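Local coordinates for protein FACT-Spt16 (Cicer arietinum, PDB 5CE6) that is the Spt16 subunit of the FACT histone chaperone complex, its N-terminal domain probably taking part in H3-H4 binding during transcription, at residues Ser23-Asn27 against Leu78-Phe82; Phe29-Lys34 against Pro112-Val117; Tyr353-Val357 against Leu371-Ala375. All coordinates share one frame; numbering follows the deposited sequence.

Contact 1. Residues Ser23-Asn27 against Leu78-Phe82; sequences SIDLN and LGFEF
Ile24 carries most of this contact, setting its branched side chain against the end of helix 69-78 and the loop that leaves it. The tight part is apolar. CG1 lies anti to the carbonyl carbon (chi1 -67°), which leads the chain on through CD1 to the methyl CD2 of Leu78, 3.9 Å from Ile24 CD1, the two side chains passing each other aslant. The same CD1 meets the ring of Phe82 at its edge, with CZ 4.4 Å away, a looser touch. Behind it, both branches of Ile24 rest on the last carbonyl of the helix, Leu78 O being 3.7 Å from Ile24 CG1.

The other side is thinner and more polar. Phe80 reaches back toward Ser23, turning a ring edge to its backbone: Ser23 O lies in the ring plane, 3.3 Å from Phe80 CE2, where the slightly positive ring hydrogens would suit a carbonyl oxygen. Ser23 and Phe80 are both largely open to solvent. No direct hydrogen bond joins the segments; instead a water receives the N-H of Asp25 and donates to Leu78 O, 2.6 Å away, tying the start of one helix to the end of another. Gly79, the first residue past helix 69-78, takes a positive phi (85°) and turns the chain toward Phe80.

Asp25 is the N-cap of helix 26-42, its OD1 accepting from Thr28 N. Within the N-terminal lobe, the contact thus joins the start of helix 26-42 to the connection between helix 69-78 and strand 85-89, while helix 100-106 packs alongside through Ile105 on Ile24 and Leu106 on Leu78 and Phe82.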
ATOM      1  N   SER A  23     -19.714   2.936 -17.058  1.00 52.24           N
ATOM      2  CA  SER A  23     -18.722   3.385 -16.084  1.00 51.66           C
ATOM      3  C   SER A  23     -18.664   2.492 -14.844  1.00 47.17           C
ATOM      4  O   SER A  23     -17.737   1.698 -14.686  1.00 51.45           O
ATOM      5  CB  SER A  23     -18.979   4.839 -15.678  1.00 58.42           C
ATOM      6  OG  SER A  23     -18.021   5.711 -16.253  1.00 60.37           O
ATOM      7  N   ILE A  24     -19.655   2.622 -13.965  1.00 42.65           N
ATOM      8  CA  ILE A  24     -19.629   1.904 -12.688  1.00 38.40           C
ATOM      9  C   ILE A  24     -20.114   0.458 -12.789  1.00 32.32           C
ATOM     10  O   ILE A  24     -21.206   0.188 -13.282  1.00 34.34           O
ATOM     11  CB  ILE A  24     -20.422   2.651 -11.587  1.00 30.14           C
ATOM     12  CG1 ILE A  24     -19.714   3.964 -11.226  1.00 31.90           C
ATOM     13  CG2 ILE A  24     -20.565   1.779 -10.337  1.00 26.53           C
ATOM     14  CD1 ILE A  24     -20.525   4.867 -10.306  1.00 36.83           C
ATOM     15  N   ASP A  25     -19.274  -0.463 -12.325  1.00 35.46           N
ATOM     16  CA  ASP A  25     -19.636  -1.867 -12.222  1.00 30.00           C
ATOM     17  C   ASP A  25     -20.687  -2.028 -11.124  1.00 29.80           C
ATOM     18  O   ASP A  25     -20.348  -2.061  -9.939  1.00 24.87           O
ATOM     19  CB  ASP A  25     -18.381  -2.676 -11.881  1.00 32.23           C
ATOM     20  CG  ASP A  25     -18.577  -4.167 -12.036  1.00 42.29           C
ATOM     21  OD1 ASP A  25     -19.628  -4.697 -11.616  1.00 41.83           O
ATOM     22  OD2 ASP A  25     -17.658  -4.812 -12.580  1.00 51.04           O
ATOM     23  N   LEU A  26     -21.956  -2.125 -11.515  1.00 33.55           N
ATOM     24  CA  LEU A  26     -23.057  -2.197 -10.554  1.00 30.93           C
ATOM     25  C   LEU A  26     -23.084  -3.488  -9.733  1.00 31.32           C
ATOM     26  O   LEU A  26     -23.510  -3.479  -8.578  1.00 32.54           O
ATOM     27  CB  LEU A  26     -24.407  -1.983 -11.248  1.00 30.65           C
ATOM     28  CG  LEU A  26     -24.610  -0.616 -11.907  1.00 38.78           C
ATOM     29  CD1 LEU A  26     -26.022  -0.460 -12.423  1.00 38.57           C
ATOM     30  CD2 LEU A  26     -24.278   0.511 -10.945  1.00 31.99           C
ATOM     31  N   ASN A  27     -22.637  -4.593 -10.324  1.00 34.48           N
ATOM     32  CA  ASN A  27     -22.604  -5.878  -9.628  1.00 31.88           C
ATOM     33  C   ASN A  27     -21.591  -5.856  -8.493  1.00 25.21           C
ATOM     34  O   ASN A  27     -21.876  -6.284  -7.371  1.00 28.43           O
ATOM     35  CB  ASN A  27     -22.278  -7.009 -10.611  1.00 34.98           C
ATOM     36  CG  ASN A  27     -22.575  -8.388 -10.044  1.00 50.97           C
ATOM     37  OD1 ASN A  27     -22.191  -8.709  -8.916  1.00 62.74           O
ATOM     38  ND2 ASN A  27     -23.261  -9.213 -10.827  1.00 46.30           N
ATOM     39  N   LEU A  78     -16.802   1.868  -5.910  1.00 21.89           N
ATOM     40  CA  LEU A  78     -17.303   2.457  -7.155  1.00 22.63           C
ATOM     41  C   LEU A  78     -16.371   2.271  -8.353  1.00 25.21           C
ATOM     42  O   LEU A  78     -16.784   2.447  -9.500  1.00 24.68           O
ATOM     43  CB  LEU A  78     -17.583   3.949  -6.949  1.00 18.11           C
ATOM     44  CG  LEU A  78     -18.697   4.264  -5.944  1.00 22.66           C
ATOM     45  CD1 LEU A  78     -18.609   5.700  -5.448  1.00 26.59           C
ATOM     46  CD2 LEU A  78     -20.055   4.002  -6.562  1.00 24.79           C
ATOM     47  N   GLY A  79     -15.116   1.930  -8.086  1.00 28.53           N
ATOM     48  CA  GLY A  79     -14.164   1.663  -9.151  1.00 26.12           C
ATOM     49  C   GLY A  79     -13.483   2.907  -9.687  1.00 23.79           C
ATOM     50  O   GLY A  79     -12.712   2.826 -10.642  1.00 24.78           O
ATOM     51  N   PHE A  80     -13.773   4.058  -9.081  1.00 25.44           N
ATOM     52  CA  PHE A  80     -13.221   5.337  -9.521  1.00 23.49           C
ATOM     53  C   PHE A  80     -13.030   6.264  -8.333  1.00 21.96           C
ATOM     54  O   PHE A  80     -13.713   6.133  -7.314  1.00 23.75           O
ATOM     55  CB  PHE A  80     -14.158   6.040 -10.521  1.00 31.26           C
ATOM     56  CG  PHE A  80     -14.433   5.249 -11.765  1.00 33.43           C
ATOM     57  CD1 PHE A  80     -13.546   5.278 -12.834  1.00 35.74           C
ATOM     58  CD2 PHE A  80     -15.582   4.478 -11.867  1.00 34.14           C
ATOM     59  CE1 PHE A  80     -13.804   4.546 -13.982  1.00 35.84           C
ATOM     60  CE2 PHE A  80     -15.844   3.742 -13.007  1.00 36.68           C
ATOM     61  CZ  PHE A  80     -14.955   3.777 -14.068  1.00 36.25           C
ATOM     62  N   GLU A  81     -12.100   7.198  -8.465  1.00 18.92           N
ATOM     63  CA  GLU A  81     -11.936   8.239  -7.468  1.00 20.27           C
ATOM     64  C   GLU A  81     -13.042   9.262  -7.627  1.00 23.89           C
ATOM     65  O   GLU A  81     -13.503   9.525  -8.741  1.00 24.66           O
ATOM     66  CB  GLU A  81     -10.599   8.948  -7.636  1.00 25.63           C
ATOM     67  CG  GLU A  81      -9.392   8.131  -7.220  1.00 23.42           C
ATOM     68  CD  GLU A  81      -8.119   8.949  -7.230  1.00 25.59           C
ATOM     69  OE1 GLU A  81      -8.002   9.892  -6.417  1.00 26.38           O
ATOM     70  OE2 GLU A  81      -7.234   8.648  -8.056  1.00 37.43           O
ATOM     71  N   PHE A  82     -13.444   9.851  -6.506  1.00 18.82           N
ATOM     72  CA  PHE A  82     -14.400  10.952  -6.495  1.00 18.76           C
ATOM     73  C   PHE A  82     -13.803  12.073  -5.656  1.00 21.71           C
ATOM     74  O   PHE A  82     -14.092  12.194  -4.463  1.00 19.51           O
ATOM     75  CB  PHE A  82     -15.742  10.485  -5.917  1.00 19.68           C
ATOM     76  CG  PHE A  82     -16.596   9.699  -6.892  1.00 26.39           C
ATOM     77  CD1 PHE A  82     -16.301   8.373  -7.198  1.00 26.40           C
ATOM     78  CD2 PHE A  82     -17.710  10.282  -7.480  1.00 27.81           C
ATOM     79  CE1 PHE A  82     -17.093   7.655  -8.088  1.00 30.55           C
ATOM     80  CE2 PHE A  82     -18.509   9.573  -8.370  1.00 28.18           C
ATOM     81  CZ  PHE A  82     -18.205   8.255  -8.671  1.00 25.77           C
TER
HETATM   82  O   HOH W   1     -16.806   0.373 -11.108  1.00 35.96           O

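Contact 2. Residues Phe29-Lys34 against Pro112-Val117; sequences FQTRLK and PARESV
Phe29 and Leu33, one turn apart on helix 26-42, both carry CG anti to the backbone N (chi1 171° for Phe29), and this sends their side chains across to helix 110-117. The Phe29 ring arrives edge first: Ala113 N lies in the ring plane near CE2, and Ala113 CB is 3.9 Å from the same Phe29 CE2, while Pro112 CB sits by CD2 at the same rim. Leu33 uses one branch, CD2, which touches Ala113 CB and comes within 3.6 Å of Val117 CG2, its side chain crossing that of the valine at about a right angle.

Gln30, partly exposed, flanks these apolar residues. Its CG passes over Pro112 at close to a right angle, 3.6 Å from Pro112 CB, and its CB abuts Ser116 CB at 3.9 Å. This is a helix-helix packing in the N-terminal lobe, whose sequence family is related to the N-terminal domains of aminopeptidase P-like proteins; the axes of the segments 29-34 and 112-117 approach to 9.0 Å and cross at -46°. Beyond the apolar strip, Phe29 also rests on Leu77 and Leu78 of helix 69-78, so its ring belongs to a three-helix junction.

Two polar groups bond within their own helix. Ser116 OG donates to Pro112 O at 2.7 Å, approaching 20° off the carbonyl plane, a bond back across the preceding turn that turns the hydroxyl toward its own helix. Gln30 NE2 has a weak bond to Leu26 O. At the exposed end, Lys34 bends at its second and third torsions and lays CD 3.5 Å from Ser116 O, as Val117 CG1 packs 3.6 Å from Lys34 CA.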
ATOM      1  N   PHE A  29     -20.401  -3.119  -7.082  1.00 31.07           N
ATOM      2  CA  PHE A  29     -20.920  -2.146  -6.128  1.00 21.07           C
ATOM      3  C   PHE A  29     -21.885  -2.808  -5.140  1.00 22.43           C
ATOM      4  O   PHE A  29     -21.763  -2.622  -3.930  1.00 26.34           O
ATOM      5  CB  PHE A  29     -21.622  -0.999  -6.864  1.00 25.72           C
ATOM      6  CG  PHE A  29     -22.359  -0.062  -5.954  1.00 26.55           C
ATOM      7  CD1 PHE A  29     -21.671   0.881  -5.203  1.00 21.19           C
ATOM      8  CD2 PHE A  29     -23.740  -0.115  -5.853  1.00 27.53           C
ATOM      9  CE1 PHE A  29     -22.345   1.740  -4.358  1.00 20.29           C
ATOM     10  CE2 PHE A  29     -24.425   0.748  -5.013  1.00 26.32           C
ATOM     11  CZ  PHE A  29     -23.727   1.677  -4.268  1.00 20.65           C
ATOM     12  N   GLN A  30     -22.821  -3.601  -5.655  1.00 23.44           N
ATOM     13  CA  GLN A  30     -23.820  -4.254  -4.805  1.00 21.53           C
ATOM     14  C   GLN A  30     -23.188  -5.248  -3.838  1.00 26.45           C
ATOM     15  O   GLN A  30     -23.509  -5.265  -2.648  1.00 27.12           O
ATOM     16  CB  GLN A  30     -24.883  -4.966  -5.652  1.00 25.57           C
ATOM     17  CG  GLN A  30     -25.861  -4.043  -6.343  1.00 31.78           C
ATOM     18  CD  GLN A  30     -26.898  -4.798  -7.153  1.00 44.84           C
ATOM     19  OE1 GLN A  30     -27.916  -5.240  -6.620  1.00 45.24           O
ATOM     20  NE2 GLN A  30     -26.640  -4.956  -8.448  1.00 47.16           N
ATOM     21  N   THR A  31     -22.294  -6.077  -4.362  1.00 23.65           N
ATOM     22  CA  THR A  31     -21.619  -7.085  -3.560  1.00 26.32           C
ATOM     23  C   THR A  31     -20.800  -6.436  -2.455  1.00 24.58           C
ATOM     24  O   THR A  31     -20.844  -6.859  -1.293  1.00 21.33           O
ATOM     25  CB  THR A  31     -20.702  -7.963  -4.426  1.00 32.36           C
ATOM     26  OG1 THR A  31     -21.503  -8.708  -5.351  1.00 36.29           O
ATOM     27  CG2 THR A  31     -19.923  -8.930  -3.564  1.00 32.91           C
ATOM     28  N   ARG A  32     -20.067  -5.389  -2.816  1.00 20.28           N
ATOM     29  CA  ARG A  32     -19.208  -4.716  -1.856  1.00 16.70           C
ATOM     30  C   ARG A  32     -19.974  -3.838  -0.861  1.00 16.68           C
ATOM     31  O   ARG A  32     -19.587  -3.764   0.308  1.00 19.36           O
ATOM     32  CB  ARG A  32     -18.085  -3.969  -2.578  1.00 19.56           C
ATOM     33  CG  ARG A  32     -17.058  -4.940  -3.171  1.00 24.86           C
ATOM     34  CD  ARG A  32     -15.945  -4.256  -3.947  1.00 24.86           C
ATOM     35  NE  ARG A  32     -15.125  -5.248  -4.647  1.00 26.51           N
ATOM     36  CZ  ARG A  32     -14.140  -4.963  -5.495  1.00 20.07           C
ATOM     37  NH1 ARG A  32     -13.832  -3.709  -5.774  1.00 19.63           N
ATOM     38  NH2 ARG A  32     -13.473  -5.951  -6.087  1.00 20.59           N
ATOM     39  N   LEU A  33     -21.074  -3.215  -1.299  1.00 21.70           N
ATOM     40  CA  LEU A  33     -21.902  -2.435  -0.379  1.00 18.93           C
ATOM     41  C   LEU A  33     -22.515  -3.364   0.672  1.00 18.81           C
ATOM     42  O   LEU A  33     -22.586  -3.030   1.860  1.00 24.62           O
ATOM     43  CB  LEU A  33     -22.994  -1.655  -1.130  1.00 23.61           C
ATOM     44  CG  LEU A  33     -23.804  -0.618  -0.345  1.00 22.67           C
ATOM     45  CD1 LEU A  33     -22.881   0.449   0.204  1.00 17.19           C
ATOM     46  CD2 LEU A  33     -24.880   0.012  -1.221  1.00 25.27           C
ATOM     47  N   LYS A  34     -22.942  -4.542   0.229  1.00 25.82           N
ATOM     48  CA  LYS A  34     -23.482  -5.549   1.134  1.00 23.88           C
ATOM     49  C   LYS A  34     -22.418  -6.007   2.125  1.00 23.77           C
ATOM     50  O   LYS A  34     -22.668  -6.087   3.329  1.00 21.80           O
ATOM     51  CB  LYS A  34     -24.003  -6.742   0.332  1.00 23.97           C
ATOM     52  CG  LYS A  34     -24.965  -7.643   1.087  1.00 34.66           C
ATOM     53  CD  LYS A  34     -26.169  -7.980   0.213  1.00 47.05           C
ATOM     54  CE  LYS A  34     -25.746  -8.238  -1.229  1.00 52.71           C
ATOM     55  NZ  LYS A  34     -26.906  -8.272  -2.163  1.00 57.32           N
ATOM     56  N   PRO A 112     -29.389  -0.107  -7.617  1.00 33.39           N
ATOM     57  CA  PRO A 112     -28.563  -1.174  -7.033  1.00 35.60           C
ATOM     58  C   PRO A 112     -28.382  -1.065  -5.518  1.00 34.76           C
ATOM     59  O   PRO A 112     -28.308  -2.095  -4.846  1.00 26.95           O
ATOM     60  CB  PRO A 112     -27.215  -0.981  -7.727  1.00 33.74           C
ATOM     61  CG  PRO A 112     -27.575  -0.400  -9.052  1.00 31.30           C
ATOM     62  CD  PRO A 112     -28.721   0.514  -8.779  1.00 29.01           C
ATOM     63  N   ALA A 113     -28.300   0.153  -4.989  1.00 25.84           N
ATOM     64  CA  ALA A 113     -28.142   0.331  -3.545  1.00 22.66           C
ATOM     65  C   ALA A 113     -29.425  -0.065  -2.817  1.00 23.70           C
ATOM     66  O   ALA A 113     -29.384  -0.681  -1.753  1.00 23.65           O
ATOM     67  CB  ALA A 113     -27.768   1.772  -3.216  1.00 21.82           C
ATOM     68  N   ARG A 114     -30.565   0.310  -3.390  1.00 23.94           N
ATOM     69  CA  ARG A 114     -31.855  -0.096  -2.850  1.00 28.95           C
ATOM     70  C   ARG A 114     -31.971  -1.614  -2.797  1.00 32.86           C
ATOM     71  O   ARG A 114     -32.353  -2.185  -1.777  1.00 39.88           O
ATOM     72  CB  ARG A 114     -32.992   0.445  -3.709  1.00 36.48           C
ATOM     73  CG  ARG A 114     -33.546   1.773  -3.253  1.00 45.43           C
ATOM     74  CD  ARG A 114     -34.945   1.983  -3.817  1.00 49.81           C
ATOM     75  NE  ARG A 114     -34.970   1.798  -5.264  1.00 52.67           N
ATOM     76  CZ  ARG A 114     -34.682   2.755  -6.140  1.00 53.03           C
ATOM     77  NH1 ARG A 114     -34.348   3.966  -5.714  1.00 56.34           N
ATOM     78  NH2 ARG A 114     -34.725   2.504  -7.442  1.00 54.43           N
ATOM     79  N   GLU A 115     -31.620  -2.257  -3.905  1.00 36.84           N
ATOM     80  CA  GLU A 115     -31.860  -3.688  -4.074  1.00 44.85           C
ATOM     81  C   GLU A 115     -30.843  -4.561  -3.346  1.00 39.25           C
ATOM     82  O   GLU A 115     -31.047  -5.766  -3.202  1.00 42.30           O
ATOM     83  CB  GLU A 115     -31.911  -4.043  -5.564  1.00 51.97           C
ATOM     84  CG  GLU A 115     -32.987  -3.287  -6.341  1.00 60.22           C
ATOM     85  CD  GLU A 115     -33.108  -3.749  -7.783  1.00 64.53           C
ATOM     86  OE1 GLU A 115     -34.251  -3.849  -8.281  1.00 64.25           O
ATOM     87  OE2 GLU A 115     -32.064  -4.008  -8.418  1.00 64.59           O
ATOM     88  N   SER A 116     -29.755  -3.957  -2.875  1.00 27.56           N
ATOM     89  CA  SER A 116     -28.708  -4.715  -2.197  1.00 29.91           C
ATOM     90  C   SER A 116     -28.771  -4.615  -0.667  1.00 38.99           C
ATOM     91  O   SER A 116     -28.752  -5.636   0.024  1.00 35.83           O
ATOM     92  CB  SER A 116     -27.326  -4.306  -2.713  1.00 34.68           C
ATOM     93  OG  SER A 116     -27.123  -2.910  -2.581  1.00 40.20           O
ATOM     94  N   VAL A 117     -28.848  -3.397  -0.136  1.00 29.26           N
ATOM     95  CA  VAL A 117     -28.854  -3.214   1.318  1.00 24.77           C
ATOM     96  C   VAL A 117     -30.057  -2.427   1.834  1.00 23.21           C
ATOM     97  O   VAL A 117     -30.119  -2.084   3.017  1.00 32.44           O
ATOM     98  CB  VAL A 117     -27.551  -2.548   1.830  1.00 26.23           C
ATOM     99  CG1 VAL A 117     -26.388  -3.495   1.691  1.00 33.36           C
ATOM    100  CG2 VAL A 117     -27.275  -1.264   1.078  1.00 25.66           C
TER

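Contact 3. Residues Tyr353-Val357 against Leu371-Ala375; sequences YLAAV and LTKSA
Tyr353 buries more surface here than any other residue, and its hydroxyl makes the contact's one direct hydrogen bond. With CG anti to the backbone N (chi1 179°), the ring reaches from helix 349-363 to the loop that runs into strand 376-378. OH donates to Thr372 O at 2.8 Å; the acceptor lies in the plane of the ring, and the donor is tilted 20° from the carbonyl plane. A water, also in the ring plane, donates to Tyr353 OH and accepts weakly from Lys373 NZ. With both partners in that plane, the hydroxyl hydrogen is probably kept there too, directed at Thr372 O.

The loop backbone passes close by the ring: Lys373 O is 3.4 Å from Tyr353 CE1, and at the ring edge Ala375 N lies near CD1, with Ala375 CB 3.8 Å from Tyr353 CD1.

Leu371, next in buried surface, works through a single methyl. Its CD2 is 4.1 Å from Val357 CG2, and the same methyl nears Ala356 CB and the tyrosine hydroxyl. Ala375, third, is also covered by Val339 of helix 323-342 and Leu408 of strand 403-414.

The loop itself is held by Thr372 OG1, which donates to Ser374 O at 2.8 Å, nearly in line with its C=O bond, and also bonds Gly409 N, while Ser374 OG bonds Asn389. Backbone bonds between Thr372 and Gly409 and between Ala375 and Ser407 fasten it to strand 403-414. A helix laid against the approach to an edge strand in this way belongs to the helix-covered sheets of the M24 metallopeptidase-like, or pita-bread, domain.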
ATOM      1  N   TYR A 353       6.917 -12.101  12.066  1.00 12.90           N
ATOM      2  CA  TYR A 353       8.017 -11.176  12.311  1.00 16.86           C
ATOM      3  C   TYR A 353       9.092 -11.818  13.197  1.00 18.57           C
ATOM      4  O   TYR A 353      10.287 -11.754  12.891  1.00 18.82           O
ATOM      5  CB  TYR A 353       7.523  -9.847  12.916  1.00 14.34           C
ATOM      6  CG  TYR A 353       8.687  -8.913  13.193  1.00 14.80           C
ATOM      7  CD1 TYR A 353       9.248  -8.153  12.173  1.00 13.58           C
ATOM      8  CD2 TYR A 353       9.249  -8.840  14.454  1.00 17.76           C
ATOM      9  CE1 TYR A 353      10.339  -7.313  12.416  1.00 18.96           C
ATOM     10  CE2 TYR A 353      10.334  -8.016  14.707  1.00 18.82           C
ATOM     11  CZ  TYR A 353      10.876  -7.259  13.688  1.00 19.09           C
ATOM     12  OH  TYR A 353      11.964  -6.442  13.962  1.00 18.65           O
ATOM     13  N   LEU A 354       8.673 -12.454  14.289  1.00 16.20           N
ATOM     14  CA  LEU A 354       9.628 -13.051  15.210  1.00 22.30           C
ATOM     15  C   LEU A 354      10.383 -14.222  14.586  1.00 20.26           C
ATOM     16  O   LEU A 354      11.457 -14.584  15.053  1.00 19.30           O
ATOM     17  CB  LEU A 354       8.943 -13.461  16.514  1.00 25.37           C
ATOM     18  CG  LEU A 354       8.514 -12.256  17.356  1.00 25.38           C
ATOM     19  CD1 LEU A 354       7.613 -12.676  18.498  1.00 32.96           C
ATOM     20  CD2 LEU A 354       9.743 -11.518  17.879  1.00 25.96           C
ATOM     21  N   ALA A 355       9.832 -14.799  13.518  1.00 18.47           N
ATOM     22  CA  ALA A 355      10.553 -15.823  12.762  1.00 18.50           C
ATOM     23  C   ALA A 355      11.826 -15.249  12.137  1.00 21.37           C
ATOM     24  O   ALA A 355      12.857 -15.932  12.077  1.00 18.35           O
ATOM     25  CB  ALA A 355       9.657 -16.443  11.695  1.00 20.99           C
ATOM     26  N   ALA A 356      11.747 -13.999  11.677  1.00 16.43           N
ATOM     27  CA  ALA A 356      12.916 -13.291  11.155  1.00 13.56           C
ATOM     28  C   ALA A 356      13.915 -13.008  12.270  1.00 14.34           C
ATOM     29  O   ALA A 356      15.117 -13.217  12.104  1.00 16.86           O
ATOM     30  CB  ALA A 356      12.510 -11.979  10.499  1.00 13.41           C
ATOM     31  N   VAL A 357      13.422 -12.487  13.392  1.00 16.91           N
ATOM     32  CA  VAL A 357      14.286 -12.211  14.542  1.00 15.78           C
ATOM     33  C   VAL A 357      15.042 -13.472  14.967  1.00 15.25           C
ATOM     34  O   VAL A 357      16.243 -13.424  15.237  1.00 20.14           O
ATOM     35  CB  VAL A 357      13.474 -11.652  15.732  1.00 15.57           C
ATOM     36  CG1 VAL A 357      14.378 -11.411  16.940  1.00 19.28           C
ATOM     37  CG2 VAL A 357      12.764 -10.362  15.328  1.00 16.13           C
ATOM     38  N   LEU A 371      18.034  -4.940  12.405  1.00 15.24           N
ATOM     39  CA  LEU A 371      16.898  -5.446  11.638  1.00 13.13           C
ATOM     40  C   LEU A 371      15.781  -4.420  11.707  1.00 18.54           C
ATOM     41  O   LEU A 371      15.561  -3.817  12.760  1.00 17.76           O
ATOM     42  CB  LEU A 371      16.430  -6.792  12.200  1.00 16.60           C
ATOM     43  CG  LEU A 371      15.407  -7.570  11.373  1.00 19.81           C
ATOM     44  CD1 LEU A 371      16.055  -8.099  10.103  1.00 13.32           C
ATOM     45  CD2 LEU A 371      14.825  -8.711  12.197  1.00 21.53           C
ATOM     46  N   THR A 372      15.101  -4.198  10.583  1.00 15.64           N
ATOM     47  CA  THR A 372      13.972  -3.269  10.554  1.00 13.62           C
ATOM     48  C   THR A 372      12.922  -3.758  11.554  1.00 14.41           C
ATOM     49  O   THR A 372      12.799  -4.967  11.792  1.00 15.30           O
ATOM     50  CB  THR A 372      13.369  -3.122   9.138  1.00 15.45           C
ATOM     51  OG1 THR A 372      13.063  -4.414   8.607  1.00 12.40           O
ATOM     52  CG2 THR A 372      14.352  -2.438   8.197  1.00 14.17           C
ATOM     53  N   LYS A 373      12.189  -2.823  12.153  1.00 12.01           N
ATOM     54  CA  LYS A 373      11.225  -3.171  13.195  1.00 18.27           C
ATOM     55  C   LYS A 373       9.939  -3.735  12.598  1.00 14.30           C
ATOM     56  O   LYS A 373       9.102  -4.278  13.314  1.00 17.77           O
ATOM     57  CB  LYS A 373      10.901  -1.963  14.077  1.00 27.74           C
ATOM     58  CG  LYS A 373      12.103  -1.388  14.814  1.00 32.82           C
ATOM     59  CD  LYS A 373      12.820  -2.444  15.642  1.00 36.14           C
ATOM     60  CE  LYS A 373      14.016  -1.842  16.381  1.00 41.60           C
ATOM     61  NZ  LYS A 373      14.886  -2.883  17.003  1.00 46.00           N
ATOM     62  N   SER A 374       9.792  -3.591  11.285  1.00 13.76           N
ATOM     63  CA  SER A 374       8.662  -4.169  10.566  1.00 13.45           C
ATOM     64  C   SER A 374       9.201  -5.064   9.461  1.00 15.12           C
ATOM     65  O   SER A 374      10.300  -4.829   8.941  1.00 12.70           O
ATOM     66  CB  SER A 374       7.794  -3.053   9.980  1.00 13.12           C
ATOM     67  OG  SER A 374       6.792  -3.566   9.116  1.00 13.42           O
ATOM     68  N   ALA A 375       8.446  -6.110   9.127  1.00 10.64           N
ATOM     69  CA  ALA A 375       8.774  -6.957   7.984  1.00 11.80           C
ATOM     70  C   ALA A 375       7.788  -6.706   6.834  1.00  8.88           C
ATOM     71  O   ALA A 375       7.720  -7.484   5.882  1.00 10.42           O
ATOM     72  CB  ALA A 375       8.765  -8.441   8.383  1.00  8.86           C
TER
HETATM   73  O   HOH W   2      13.731  -5.903  15.956  1.00 43.20           O

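Contacts 1 and 2 are neighbours in the N-terminal lobe: their centres are 12 Å apart, both draw on helix 26-42, and their segments alternate along the chain. They meet directly, with Leu26 CD1 3.7 Å from Pro112 CG and Leu78 CD2 3.8 Å from Phe29 CD1, so the helix is held at its start by one and along its next turns by the other. Contact 3 belongs to the M24-like domain, on the opposite side of the chain's centre; its centre lies 38 Å from that of contact 1 and 40 Å from that of contact 2. An acetate ion, probably from the crystallisation liquor, sits about 4 Å from the Ser374 side chain, whereas the potassium site is formed by Ala295, Ser420 and Asn422.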